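Local coordinates for protein alkaline serine protease (Pseudoalteromonas sp., PDB 1V6C) that probably hydrolyses peptide bonds in proteins as a subtilisin-like serine protease that works under alkaline conditions, at residues A[128-133]-A[166-171]; A[174-179]-A[194-199]; A[190-195]-A[411-416]. One frame throughout, in Å; residues are numbered along the deposited sequence.

Contact 1: residues A[128-133]-A[166-171]. With CA (calcium ion), chain E; PMS (phenylmethanesulfonic acid), chain G.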
loop_
_atom_site.group_PDB
_atom_site.type_symbol
_atom_site.label_atom_id
_atom_site.label_comp_id
_atom_site.label_asym_id
_atom_site.label_seq_id
_atom_site.Cartn_x
_atom_site.Cartn_y
_atom_site.Cartn_z
ATOM N N MET A 128 6.680 10.794 -4.873
ATOM C CA MET A 128 6.283 10.391 -6.215
ATOM C C MET A 128 6.124 8.887 -6.384
ATOM O O MET A 128 7.104 8.163 -6.571
ATOM C CB MET A 128 7.315 10.925 -7.215
ATOM C CG MET A 128 7.526 12.434 -7.095
ATOM S SD MET A 128 8.986 13.087 -7.944
ATOM C CE MET A 128 10.257 12.763 -6.718
ATOM N N SER A 129 4.883 8.418 -6.303
ATOM C CA SER A 129 4.588 7.002 -6.474
ATOM C C SER A 129 4.347 6.806 -7.959
ATOM O O SER A 129 3.232 6.534 -8.399
ATOM C CB SER A 129 3.342 6.612 -5.669
ATOM O OG SER A 129 3.620 6.620 -4.278
ATOM N N LEU A 130 5.418 6.969 -8.729
ATOM C CA LEU A 130 5.363 6.846 -10.177
ATOM C C LEU A 130 6.775 6.585 -10.677
ATOM O O LEU A 130 7.744 6.800 -9.949
ATOM C CB LEU A 130 4.817 8.144 -10.781
ATOM C CG LEU A 130 5.535 9.437 -10.374
ATOM C CD1 LEU A 130 6.776 9.630 -11.230
ATOM C CD2 LEU A 130 4.599 10.626 -10.547
ATOM N N GLY A 131 6.890 6.124 -11.917
ATOM C CA GLY A 131 8.209 5.856 -12.456
ATOM C C GLY A 131 8.209 5.556 -13.938
ATOM O O GLY A 131 7.218 5.071 -14.485
ATOM N N GLY A 132 9.332 5.863 -14.582
ATOM C CA GLY A 132 9.497 5.616 -16.002
ATOM C C GLY A 132 10.849 4.951 -16.197
ATOM O O GLY A 132 11.689 4.989 -15.305
ATOM N N SER A 133 11.067 4.344 -17.357
ATOM C CA SER A 133 12.326 3.656 -17.627
ATOM C C SER A 133 13.445 4.579 -18.099
ATOM O O SER A 133 14.625 4.278 -17.912
ATOM C CB SER A 133 12.099 2.566 -18.676
ATOM O OG SER A 133 11.520 3.116 -19.847
ATOM N N SER A 166 13.937 2.420 -12.246
ATOM C CA SER A 166 12.760 3.233 -12.494
ATOM C C SER A 166 13.162 4.634 -12.052
ATOM O O SER A 166 13.809 4.799 -11.018
ATOM C CB SER A 166 11.569 2.741 -11.670
ATOM O OG SER A 166 10.424 3.540 -11.918
ATOM N N TYR A 167 12.806 5.638 -12.845
ATOM C CA TYR A 167 13.130 7.022 -12.522
ATOM C C TYR A 167 11.826 7.752 -12.230
ATOM O O TYR A 167 10.795 7.443 -12.827
ATOM C CB TYR A 167 13.883 7.656 -13.696
ATOM C CG TYR A 167 15.214 6.971 -13.939
ATOM C CD1 TYR A 167 16.364 7.376 -13.261
ATOM C CD2 TYR A 167 15.303 5.860 -14.779
ATOM C CE1 TYR A 167 17.576 6.684 -13.408
ATOM C CE2 TYR A 167 16.515 5.161 -14.932
ATOM C CZ TYR A 167 17.641 5.580 -14.240
ATOM O OH TYR A 167 18.829 4.877 -14.361
ATOM N N PRO A 168 11.862 8.773 -11.361
ATOM C CA PRO A 168 12.987 9.350 -10.613
ATOM C C PRO A 168 13.640 8.582 -9.455
ATOM O O PRO A 168 14.688 9.000 -8.962
ATOM C CB PRO A 168 12.415 10.683 -10.148
ATOM C CG PRO A 168 11.004 10.306 -9.814
ATOM C CD PRO A 168 10.601 9.452 -11.003
ATOM N N ALA A 169 13.046 7.479 -9.016
ATOM C CA ALA A 169 13.607 6.727 -7.893
ATOM C C ALA A 169 15.098 6.408 -8.016
ATOM O O ALA A 169 15.831 6.463 -7.028
ATOM C CB ALA A 169 12.827 5.433 -7.689
ATOM N N SER A 170 15.549 6.088 -9.223
ATOM C CA SER A 170 16.945 5.710 -9.415
ATOM C C SER A 170 17.985 6.813 -9.555
ATOM O O SER A 170 19.157 6.525 -9.817
ATOM C CB SER A 170 17.044 4.733 -10.584
ATOM O OG SER A 170 16.267 3.581 -10.293
ATOM N N TYR A 171 17.573 8.069 -9.389
ATOM C CA TYR A 171 18.527 9.178 -9.426
ATOM C C TYR A 171 19.098 9.238 -8.005
ATOM O O TYR A 171 18.412 8.876 -7.048
ATOM C CB TYR A 171 17.829 10.504 -9.749
ATOM C CG TYR A 171 17.394 10.657 -11.187
ATOM C CD1 TYR A 171 16.087 11.021 -11.503
ATOM C CD2 TYR A 171 18.293 10.461 -12.233
ATOM C CE1 TYR A 171 15.685 11.186 -12.823
ATOM C CE2 TYR A 171 17.902 10.624 -13.556
ATOM C CZ TYR A 171 16.598 10.987 -13.845
ATOM O OH TYR A 171 16.205 11.145 -15.152
HETATM CA CA CA E . 17.770 7.080 -5.773
HETATM C C PMS G . 3.032 2.463 -9.913
HETATM S S PMS G . 4.168 2.715 -8.527
HETATM C C1 PMS G . 3.057 3.603 -10.964
HETATM C C2 PMS G . 4.016 3.517 -12.039
HETATM C C3 PMS G . 4.072 4.548 -13.032
HETATM C C4 PMS G . 3.141 5.655 -12.909
HETATM C C5 PMS G . 2.196 5.745 -11.855
HETATM C C6 PMS G . 2.104 4.740 -10.842
HETATM O O2S PMS G . 5.339 3.417 -9.037
HETATM O O1S PMS G . 4.554 1.439 -7.973
HETATM O O HOH W 1 10.407 6.075 -9.669
HETATM O O HOH W 2 17.948 5.736 -3.837
#
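Gly132 and Tyr167 form an isolated antiparallel, hydrogen-bonded pair: Gly132 N donates to Tyr167 O at 2.8 Å, and Tyr167 N returns a nearly straight bond (170°) to Gly132 O. Close packing accompanies the bridge, for Ser166 OG lies 3.2 Å from Gly131 CA, where a beta carbon on the glycine would collide with the hydroxyl. Tyr167 turns the edge of its ring to the chain beyond, with CD2 3.6 Å from Ser133 O, and sets CD1 over the centre of the Tyr171 ring.

A cis peptide then delivers Pro168 against two apolar side chains. Its CG meets Met128 SD at 3.9 Å, the two groups crossing at a slant, and its CD meets Leu130 CD1 at 3.8 Å, roughly at a right angle. With an alanine here CG and CD are gone, which would probably leave a gap beside Met128 and Leu130 and let the preceding peptide turn trans. Water 1 completes the join, donating to Leu130 O and accepting from Ala169 N.

Each segment also serves a site. Ala169 O and Tyr171 O bind a calcium ion, as at a cation site known in subtilisins, with Val174 and Gln195 supplying further ligands. On the other segment, Leu130 CB lies 3.7 Å from PMS C4, and Gly131 N lies 3.4 Å from PMS C3. The phenyl ring of the bound phenylmethanesulfonic acid thus rests along 129-131, consistent with the wall of the S1 specificity pocket in subtilisin-like proteases.

Contact 2: residues A[174-179]-A[194-199]; sequences VMSVAA and DQVEIS. With CA (calcium ion), chain E.
Val177 and Ile198 lie side by side and point the same way, their CG2 methyls 4.1 Å apart, on neighbouring parallel strands of the central sheet of this subtilisin-like fold. Helix 368-385 packs over Val177 on that face, and Met175 CE reaches the same Ile198 CG2. The Ile198 torsion explains the methyl contact: with CG1 anti to the backbone N (chi1 -165°), CG2 falls on the side of Val177. On the other face lie Ala178 and Ser199; Ala178 CB also meets Val196 CG1 at 3.6 Å and touches Ser199 OG, a hydroxyl bonded elsewhere, to Thr414 O.

Between these faces the backbone pairing is regular at one end and distorted at the other. Ala178 N donates to Ile198 O in a straight bond of 2.9 Å. Ser176 O, by contrast, takes Glu197 N at 2.9 Å and Ile198 N in a weak second bond, so one carbonyl holds two successive amides and Glu197 is left pointing at the neighbouring strand. Ser176 likewise points across, its CB 3.4 Å from Gln195 O.

Glu197 extends at about a right angle to Met175, with OE2 3.6 Å from Met175 CE. Its OE1 forms a salt bridge with Arg395 of helix 391-401, and that positive neighbour, with calcium close by, would probably favour the ionised carboxylate. Gln195 bends at chi2 (-71°) to bring OE1 to the calcium, while its NE2 bonds to Asp172. Val174 O, on the other strand, is a ligand of the same ion. Water 2, itself bound to the calcium, accepts from Ser176 N and donates to Gln195 O and, at 2.7 Å, to Glu197 OE1.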
loop_
_atom_site.group_PDB
_atom_site.type_symbol
_atom_site.label_atom_id
_atom_site.label_comp_id
_atom_site.label_asym_id
_atom_site.label_seq_id
_atom_site.Cartn_x
_atom_site.Cartn_y
_atom_site.Cartn_z
ATOM N N VAL A 174 17.173 11.112 -5.119
ATOM C CA VAL A 174 15.869 10.587 -4.710
ATOM C C VAL A 174 15.955 9.269 -3.951
ATOM O O VAL A 174 16.769 8.411 -4.281
ATOM C CB VAL A 174 14.979 10.353 -5.952
ATOM C CG1 VAL A 174 13.603 9.860 -5.531
ATOM C CG2 VAL A 174 14.883 11.626 -6.777
ATOM N N MET A 175 15.109 9.100 -2.937
ATOM C CA MET A 175 15.092 7.848 -2.185
ATOM C C MET A 175 14.265 6.812 -2.954
ATOM O O MET A 175 13.085 7.031 -3.225
ATOM C CB MET A 175 14.463 8.044 -0.801
ATOM C CG MET A 175 15.237 8.939 0.145
ATOM S SD MET A 175 14.508 8.886 1.804
ATOM C CE MET A 175 15.385 7.520 2.507
ATOM N N SER A 176 14.882 5.688 -3.305
ATOM C CA SER A 176 14.179 4.625 -4.018
ATOM C C SER A 176 13.548 3.713 -2.968
ATOM O O SER A 176 14.256 3.099 -2.170
ATOM C CB SER A 176 15.159 3.830 -4.882
ATOM O OG SER A 176 14.495 2.781 -5.563
ATOM N N VAL A 177 12.220 3.622 -2.979
ATOM C CA VAL A 177 11.486 2.817 -2.001
ATOM C C VAL A 177 11.002 1.452 -2.490
ATOM O O VAL A 177 10.334 1.352 -3.522
ATOM C CB VAL A 177 10.264 3.609 -1.472
ATOM C CG1 VAL A 177 9.512 2.791 -0.428
ATOM C CG2 VAL A 177 10.728 4.931 -0.885
ATOM N N ALA A 178 11.333 0.411 -1.729
ATOM C CA ALA A 178 10.934 -0.957 -2.051
ATOM C C ALA A 178 9.727 -1.363 -1.213
ATOM O O ALA A 178 9.418 -0.721 -0.209
ATOM C CB ALA A 178 12.093 -1.920 -1.789
ATOM N N ALA A 179 9.060 -2.439 -1.623
ATOM C CA ALA A 179 7.877 -2.923 -0.920
ATOM C C ALA A 179 8.077 -4.264 -0.222
ATOM O O ALA A 179 8.679 -5.179 -0.781
ATOM C CB ALA A 179 6.714 -3.037 -1.899
ATOM N N ASP A 194 20.629 -1.368 -7.113
ATOM C CA ASP A 194 21.590 -0.857 -6.157
ATOM C C ASP A 194 21.192 0.545 -5.709
ATOM O O ASP A 194 21.897 1.177 -4.927
ATOM C CB ASP A 194 23.021 -0.881 -6.728
ATOM C CG ASP A 194 23.155 -0.146 -8.048
ATOM O OD1 ASP A 194 22.173 0.461 -8.523
ATOM O OD2 ASP A 194 24.272 -0.180 -8.608
ATOM N N GLN A 195 20.051 1.020 -6.208
ATOM C CA GLN A 195 19.527 2.326 -5.820
ATOM C C GLN A 195 18.504 2.140 -4.694
ATOM O O GLN A 195 18.318 3.041 -3.879
ATOM C CB GLN A 195 18.854 3.029 -7.004
ATOM C CG GLN A 195 19.795 3.792 -7.938
ATOM C CD GLN A 195 20.362 5.066 -7.316
ATOM O OE1 GLN A 195 19.664 5.796 -6.614
ATOM N NE2 GLN A 195 21.630 5.348 -7.599
ATOM N N VAL A 196 17.841 0.983 -4.651
ATOM C CA VAL A 196 16.855 0.723 -3.593
ATOM C C VAL A 196 17.507 1.137 -2.278
ATOM O O VAL A 196 18.578 0.644 -1.906
ATOM C CB VAL A 196 16.434 -0.764 -3.549
ATOM C CG1 VAL A 196 15.543 -1.021 -2.337
ATOM C CG2 VAL A 196 15.666 -1.116 -4.818
ATOM N N GLU A 197 16.845 2.045 -1.573
ATOM C CA GLU A 197 17.393 2.612 -0.349
ATOM C C GLU A 197 16.706 2.231 0.953
ATOM O O GLU A 197 17.353 2.119 1.995
ATOM C CB GLU A 197 17.376 4.131 -0.501
ATOM C CG GLU A 197 18.374 4.889 0.339
ATOM C CD GLU A 197 18.505 6.325 -0.124
ATOM O OE1 GLU A 197 18.611 6.539 -1.351
ATOM O OE2 GLU A 197 18.510 7.237 0.728
ATOM N N ILE A 198 15.396 2.037 0.899
ATOM C CA ILE A 198 14.654 1.714 2.106
ATOM C C ILE A 198 13.357 1.009 1.725
ATOM O O ILE A 198 12.924 1.075 0.572
ATOM C CB ILE A 198 14.370 3.016 2.897
ATOM C CG1 ILE A 198 13.925 2.696 4.327
ATOM C CG2 ILE A 198 13.320 3.849 2.168
ATOM C CD1 ILE A 198 14.004 3.899 5.257
ATOM N N SER A 199 12.742 0.338 2.693
ATOM C CA SER A 199 11.509 -0.399 2.441
ATOM C C SER A 199 10.321 0.115 3.250
ATOM O O SER A 199 10.480 0.692 4.324
ATOM C CB SER A 199 11.719 -1.882 2.762
ATOM O OG SER A 199 12.771 -2.440 1.992
HETATM CA CA CA E . 17.770 7.080 -5.773
HETATM O O HOH W 2 17.948 5.736 -3.837
#

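Contact 3: residues A[190-195]-A[411-416]. With CA (calcium ion), chain E; CA (calcium ion), chain D.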
loop_
_atom_site.group_PDB
_atom_site.type_symbol
_atom_site.label_atom_id
_atom_site.label_comp_id
_atom_site.label_asym_id
_atom_site.label_seq_id
_atom_site.Cartn_x
_atom_site.Cartn_y
_atom_site.Cartn_z
ATOM N N SER A 190 8.503 -6.152 -6.366
ATOM C CA SER A 190 9.360 -5.000 -6.092
ATOM C C SER A 190 10.717 -5.061 -6.793
ATOM O O SER A 190 11.532 -5.935 -6.516
ATOM C CB SER A 190 9.549 -4.848 -4.578
ATOM O OG SER A 190 10.112 -3.591 -4.245
ATOM N N GLN A 191 10.953 -4.119 -7.704
ATOM C CA GLN A 191 12.216 -4.081 -8.437
ATOM C C GLN A 191 13.401 -3.963 -7.481
ATOM O O GLN A 191 13.358 -3.217 -6.502
ATOM C CB GLN A 191 12.202 -2.929 -9.452
ATOM C CG GLN A 191 11.369 -3.242 -10.693
ATOM C CD GLN A 191 11.055 -2.021 -11.540
ATOM O OE1 GLN A 191 11.952 -1.299 -11.985
ATOM N NE2 GLN A 191 9.771 -1.791 -11.777
ATOM N N TYR A 192 14.451 -4.728 -7.764
ATOM C CA TYR A 192 15.646 -4.729 -6.933
ATOM C C TYR A 192 16.824 -4.114 -7.682
ATOM O O TYR A 192 17.210 -4.587 -8.750
ATOM C CB TYR A 192 15.980 -6.162 -6.502
ATOM C CG TYR A 192 16.114 -7.142 -7.648
ATOM C CD1 TYR A 192 14.987 -7.661 -8.286
ATOM C CD2 TYR A 192 17.370 -7.538 -8.105
ATOM C CE1 TYR A 192 15.109 -8.549 -9.357
ATOM C CE2 TYR A 192 17.503 -8.421 -9.173
ATOM C CZ TYR A 192 16.370 -8.922 -9.792
ATOM O OH TYR A 192 16.504 -9.794 -10.849
ATOM N N THR A 193 17.383 -3.046 -7.123
ATOM C CA THR A 193 18.509 -2.358 -7.744
ATOM C C THR A 193 19.475 -1.868 -6.680
ATOM O O THR A 193 19.180 -1.925 -5.484
ATOM C CB THR A 193 18.048 -1.117 -8.533
ATOM O OG1 THR A 193 17.690 -0.078 -7.609
ATOM C CG2 THR A 193 16.842 -1.446 -9.402
ATOM N N ASP A 194 20.629 -1.368 -7.113
ATOM C CA ASP A 194 21.590 -0.857 -6.157
ATOM C C ASP A 194 21.192 0.545 -5.709
ATOM O O ASP A 194 21.897 1.177 -4.927
ATOM C CB ASP A 194 23.021 -0.881 -6.728
ATOM C CG ASP A 194 23.155 -0.146 -8.048
ATOM O OD1 ASP A 194 22.173 0.461 -8.523
ATOM O OD2 ASP A 194 24.272 -0.180 -8.608
ATOM N N GLN A 195 20.051 1.020 -6.208
ATOM C CA GLN A 195 19.527 2.326 -5.820
ATOM C C GLN A 195 18.504 2.140 -4.694
ATOM O O GLN A 195 18.318 3.041 -3.879
ATOM C CB GLN A 195 18.854 3.029 -7.004
ATOM C CG GLN A 195 19.795 3.792 -7.938
ATOM C CD GLN A 195 20.362 5.066 -7.316
ATOM O OE1 GLN A 195 19.664 5.796 -6.614
ATOM N NE2 GLN A 195 21.630 5.348 -7.599
ATOM N N ASP A 411 20.896 -4.324 0.900
ATOM C CA ASP A 411 20.733 -5.246 -0.215
ATOM C C ASP A 411 19.819 -4.608 -1.256
ATOM O O ASP A 411 19.099 -3.653 -0.955
ATOM C CB ASP A 411 20.175 -6.603 0.248
ATOM C CG ASP A 411 18.882 -6.477 1.036
ATOM O OD1 ASP A 411 18.926 -6.594 2.277
ATOM O OD2 ASP A 411 17.824 -6.263 0.413
ATOM N N ASN A 412 19.857 -5.131 -2.477
ATOM C CA ASN A 412 19.059 -4.584 -3.570
ATOM C C ASN A 412 17.553 -4.776 -3.435
ATOM O O ASN A 412 16.774 -4.053 -4.056
ATOM C CB ASN A 412 19.522 -5.173 -4.905
ATOM C CG ASN A 412 20.922 -4.727 -5.290
ATOM O OD1 ASN A 412 21.364 -4.955 -6.418
ATOM N ND2 ASN A 412 21.627 -4.092 -4.358
ATOM N N GLN A 413 17.141 -5.747 -2.630
ATOM C CA GLN A 413 15.721 -6.012 -2.443
ATOM C C GLN A 413 15.044 -5.066 -1.456
ATOM O O GLN A 413 13.982 -4.512 -1.747
ATOM C CB GLN A 413 15.506 -7.457 -1.973
ATOM C CG GLN A 413 15.670 -8.507 -3.066
ATOM C CD GLN A 413 17.113 -8.716 -3.480
ATOM O OE1 GLN A 413 17.396 -9.050 -4.632
ATOM N NE2 GLN A 413 18.032 -8.538 -2.541
ATOM N N THR A 414 15.667 -4.869 -0.298
ATOM C CA THR A 414 15.080 -4.031 0.744
ATOM C C THR A 414 15.876 -2.789 1.143
ATOM O O THR A 414 15.467 -2.055 2.043
ATOM C CB THR A 414 14.841 -4.865 2.010
ATOM O OG1 THR A 414 16.095 -5.371 2.485
ATOM C CG2 THR A 414 13.927 -6.043 1.706
ATOM N N GLY A 415 17.004 -2.548 0.482
ATOM C CA GLY A 415 17.806 -1.389 0.825
ATOM C C GLY A 415 18.306 -1.522 2.252
ATOM O O GLY A 415 18.731 -2.605 2.658
ATOM N N TYR A 416 18.255 -0.438 3.021
ATOM C CA TYR A 416 18.715 -0.494 4.406
ATOM C C TYR A 416 17.726 -1.200 5.327
ATOM O O TYR A 416 18.049 -1.513 6.477
ATOM C CB TYR A 416 19.008 0.913 4.924
ATOM C CG TYR A 416 20.274 1.494 4.341
ATOM C CD1 TYR A 416 21.516 0.909 4.602
ATOM C CD2 TYR A 416 20.231 2.595 3.488
ATOM C CE1 TYR A 416 22.682 1.407 4.024
ATOM C CE2 TYR A 416 21.391 3.099 2.902
ATOM C CZ TYR A 416 22.610 2.500 3.174
ATOM O OH TYR A 416 23.755 2.981 2.578
HETATM CA CA CA E . 17.770 7.080 -5.773
HETATM CA CA CA D . 19.542 -6.271 4.521
HETATM O O HOH W 3 12.674 -4.260 -4.186
HETATM O O HOH W 2 17.948 5.736 -3.837
HETATM O O HOH W 4 17.875 -4.628 4.311
#
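Asn412 and Gln413 meet Tyr192 and Thr193 from a tight loop that also carries a calcium ligand, Asp411. The loop begins at this aspartate, whose carboxylate divides its work: OD1 binds the ion, while OD2 accepts from Thr414 N at 2.7 Å and from Thr414 OG1, the former nearly in line with the C-O bond. The first of these bonds is an Asx motif; together with the calcium and the hydroxyl it helps to hold the carboxylate's rotation.

Asn412 follows, pointing its side chain toward the other segment. Its backbone O receives a weak bond, 3.3 Å from Thr193 N, and also lies against Tyr192 CB. The side chain lies against the Thr193-Asp194 peptide: Asn412 CG is 3.3 Å from Thr193 O, and ND2 reaches 3.7 Å from Asp194 CA. Packing therefore counts for more here than hydrogen bonding. Thr193 in turn shapes its own segment through an ST turn, OG1 accepting from Gln195 N.

Gln413 starts away from the contact but bends back at chi2 (73°), running alongside Tyr192 with amide and ring planes 25° apart and OE1 3.7 Å from Tyr192 CB. Its carbonyl oxygen lies 2.8 Å from water 3, which also sits beside Ser190 OG and Gln191 O.

At Thr414, OG1 accepts from water 4, a calcium ligand that donates to Gly415 O as well. Gly415 closes the loop through its N to Asp411 O at 2.8 Å, with a positive phi (63°) that suits glycine. Asp404, Leu405, Val407 and Gly409 complete the metal site. Tyr416 then bonds through its backbone to Glu197, so the loop between helices 391-401 and 421-430 is seated against strand 196-201, while Thr414 touches strand 174-180.

In the fold
Followed from the N terminus, contact 1 comes first, closing the excursion from strand 125-128 through helix 137-148 and strand 152-156. It is complete before contact 2 opens, where the turns after strand 174-180 are closed by its parallel neighbour 196-201. Contact 3 starts on that same connection, sharing Asp194 and Gln195 with contact 2, and spans more than two hundred residues to reach the loop before helix 421-430. Contacts 1 and 2 are thus in series, while contacts 2 and 3 overlap along the chain. One calcium ion and water 2 join all three, linking the loop beside the bound sulfonic acid, the sheet and the C-terminal loop with its own calcium.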